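Local structure of rhamnosidase B (Bacillus sp., 2OKX) at residues A[563-568]-A[594-599]. The protein hydrolytically releases terminal alpha-L-rhamnose from rhamnosides as a family 78 glycoside hydrolase, probably with inversion at the anomeric carbon. Numbering follows the deposited sequence.
Sequences DTFVDC and TEIVER
Arg599 and Asp563 join an inter-helix loop to a helix inside the six-hairpin glycosidase domain, the alpha-barrel of this family 78 enzyme, and illustrate how an arginine can read backbone and side chain of one residue together. The arginine leaves helix 595-603 with CG anti to the backbone N (chi1 166°) and stays extended as far as NE. From CB and CG the chain runs on to CD, which lies 3.2 Å from Asp563 O, and NE donates to that same oxygen at 2.8 Å, approaching from above the carbonyl plane. CZ follows, 3.9 Å from Thr564 CG2, a methyl that also touches NE and NH2. At the tip, NH2 donates to Asp563 OD1, 3.1 Å away, in a salt bridge in which OD1 offers its anti lone pair, the one away from the other oxygen. The guanidinium thus holds Asp563 side-on, its plane turned 43° from the carboxylate. Asp563 OD1 also pairs with Arg65, and Arg599 NH1 with Asp194, so charges alternate through this buried site. A leucine in place of Arg599 would probably leave the Asp563 carbonyl without this donor and take one positive partner each from Asp563 and Asp194. One helical turn back, the contact becomes apolar. The straight Ile596 chain sets CD1 over the centre of one Phe565 face, 4.2 Å from the centroid in a CH-pi contact, only 5° off the ring normal; its CG2 branch meets CZ instead. Val597 takes the ring edge, with CG2 nearly in the ring plane and 3.7 Å from Phe565 CE1.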
loop_
_atom_site.group_PDB
_atom_site.type_symbol
_atom_site.label_atom_id
_atom_site.label_comp_id
_atom_site.label_asym_id
_atom_site.label_seq_id
_atom_site.Cartn_x
_atom_site.Cartn_y
_atom_site.Cartn_z
ATOM N N ASP A 563 -4.185 -6.442 7.730
ATOM C CA ASP A 563 -5.530 -6.735 8.223
ATOM C C ASP A 563 -6.385 -7.068 6.996
ATOM O O ASP A 563 -7.485 -7.617 7.106
ATOM C CB ASP A 563 -6.101 -5.533 8.973
ATOM C CG ASP A 563 -6.143 -4.289 8.121
ATOM O OD1 ASP A 563 -7.256 -3.875 7.732
ATOM O OD2 ASP A 563 -5.059 -3.734 7.833
ATOM N N THR A 564 -5.857 -6.721 5.826
ATOM C CA THR A 564 -6.492 -7.007 4.542
ATOM C C THR A 564 -5.334 -7.246 3.583
ATOM O O THR A 564 -4.182 -6.974 3.924
ATOM C CB THR A 564 -7.275 -5.800 3.969
ATOM O OG1 THR A 564 -6.362 -4.724 3.712
ATOM C CG2 THR A 564 -8.358 -5.335 4.933
ATOM N N PHE A 565 -5.623 -7.775 2.399
ATOM C CA PHE A 565 -4.565 -7.937 1.412
ATOM C C PHE A 565 -4.263 -6.494 1.020
ATOM O O PHE A 565 -5.142 -5.635 1.119
ATOM C CB PHE A 565 -5.070 -8.682 0.169
ATOM C CG PHE A 565 -5.242 -10.159 0.368
ATOM C CD1 PHE A 565 -6.511 -10.727 0.402
ATOM C CD2 PHE A 565 -4.133 -10.985 0.507
ATOM C CE1 PHE A 565 -6.674 -12.103 0.572
ATOM C CE2 PHE A 565 -4.282 -12.364 0.677
ATOM C CZ PHE A 565 -5.558 -12.922 0.709
ATOM N N VAL A 566 -3.037 -6.210 0.601
ATOM C CA VAL A 566 -2.696 -4.861 0.163
ATOM C C VAL A 566 -1.880 -4.981 -1.114
ATOM O O VAL A 566 -1.316 -6.040 -1.400
ATOM C CB VAL A 566 -1.879 -4.064 1.226
ATOM C CG1 VAL A 566 -2.727 -3.822 2.457
ATOM C CG2 VAL A 566 -0.607 -4.807 1.590
ATOM N N ASP A 567 -1.846 -3.912 -1.898
ATOM C CA ASP A 567 -1.091 -3.918 -3.142
ATOM C C ASP A 567 0.403 -4.032 -2.847
ATOM O O ASP A 567 1.110 -4.811 -3.486
ATOM C CB ASP A 567 -1.389 -2.645 -3.955
ATOM C CG ASP A 567 -1.075 -1.361 -3.189
ATOM O OD1 ASP A 567 -1.235 -1.345 -1.951
ATOM O OD2 ASP A 567 -0.690 -0.357 -3.832
ATOM N N CYS A 568 0.874 -3.264 -1.869
ATOM C CA CYS A 568 2.282 -3.281 -1.485
ATOM C C CYS A 568 2.468 -2.736 -0.067
ATOM O O CYS A 568 1.604 -2.038 0.459
ATOM C CB CYS A 568 3.119 -2.456 -2.473
ATOM S SG CYS A 568 2.633 -0.715 -2.614
ATOM N N THR A 594 -8.001 -18.266 5.212
ATOM C CA THR A 594 -9.282 -17.981 4.576
ATOM C C THR A 594 -10.024 -16.781 5.153
ATOM O O THR A 594 -10.711 -16.070 4.423
ATOM C CB THR A 594 -10.221 -19.205 4.654
ATOM O OG1 THR A 594 -10.373 -19.598 6.020
ATOM C CG2 THR A 594 -9.651 -20.370 3.856
ATOM N N GLU A 595 -9.890 -16.547 6.455
ATOM C CA GLU A 595 -10.602 -15.434 7.072
ATOM C C GLU A 595 -10.256 -14.078 6.472
ATOM O O GLU A 595 -11.134 -13.240 6.297
ATOM C CB GLU A 595 -10.380 -15.421 8.588
ATOM C CG GLU A 595 -11.033 -16.600 9.302
ATOM C CD GLU A 595 -11.114 -16.410 10.807
ATOM O OE1 GLU A 595 -11.524 -17.361 11.504
ATOM O OE2 GLU A 595 -10.779 -15.310 11.294
ATOM N N ILE A 596 -8.985 -13.864 6.145
ATOM C CA ILE A 596 -8.586 -12.596 5.556
ATOM C C ILE A 596 -9.255 -12.423 4.191
ATOM O O ILE A 596 -9.640 -11.323 3.813
ATOM C CB ILE A 596 -7.044 -12.507 5.406
ATOM C CG1 ILE A 596 -6.655 -11.171 4.771
ATOM C CG2 ILE A 596 -6.529 -13.678 4.575
ATOM C CD1 ILE A 596 -5.146 -10.953 4.651
ATOM N N VAL A 597 -9.407 -13.515 3.453
ATOM C CA VAL A 597 -10.033 -13.437 2.143
ATOM C C VAL A 597 -11.499 -13.020 2.270
ATOM O O VAL A 597 -11.940 -12.090 1.594
ATOM C CB VAL A 597 -9.952 -14.786 1.393
ATOM C CG1 VAL A 597 -10.620 -14.660 0.040
ATOM C CG2 VAL A 597 -8.488 -15.210 1.233
ATOM N N GLU A 598 -12.255 -13.691 3.135
ATOM C CA GLU A 598 -13.659 -13.330 3.289
ATOM C C GLU A 598 -13.807 -11.898 3.794
ATOM O O GLU A 598 -14.684 -11.162 3.338
ATOM C CB GLU A 598 -14.387 -14.285 4.240
ATOM C CG GLU A 598 -15.871 -13.938 4.345
ATOM C CD GLU A 598 -16.688 -14.943 5.122
ATOM O OE1 GLU A 598 -17.848 -14.616 5.444
ATOM O OE2 GLU A 598 -16.186 -16.052 5.405
ATOM N N ARG A 599 -12.952 -11.502 4.731
ATOM C CA ARG A 599 -13.003 -10.141 5.263
ATOM C C ARG A 599 -12.887 -9.139 4.122
ATOM O O ARG A 599 -13.638 -8.172 4.058
ATOM C CB ARG A 599 -11.872 -9.902 6.273
ATOM C CG ARG A 599 -11.656 -8.426 6.610
ATOM C CD ARG A 599 -10.607 -8.210 7.693
ATOM N NE ARG A 599 -10.099 -6.839 7.661
ATOM C CZ ARG A 599 -10.813 -5.759 7.964
ATOM N NH1 ARG A 599 -12.082 -5.881 8.340
ATOM N NH2 ARG A 599 -10.264 -4.553 7.856
#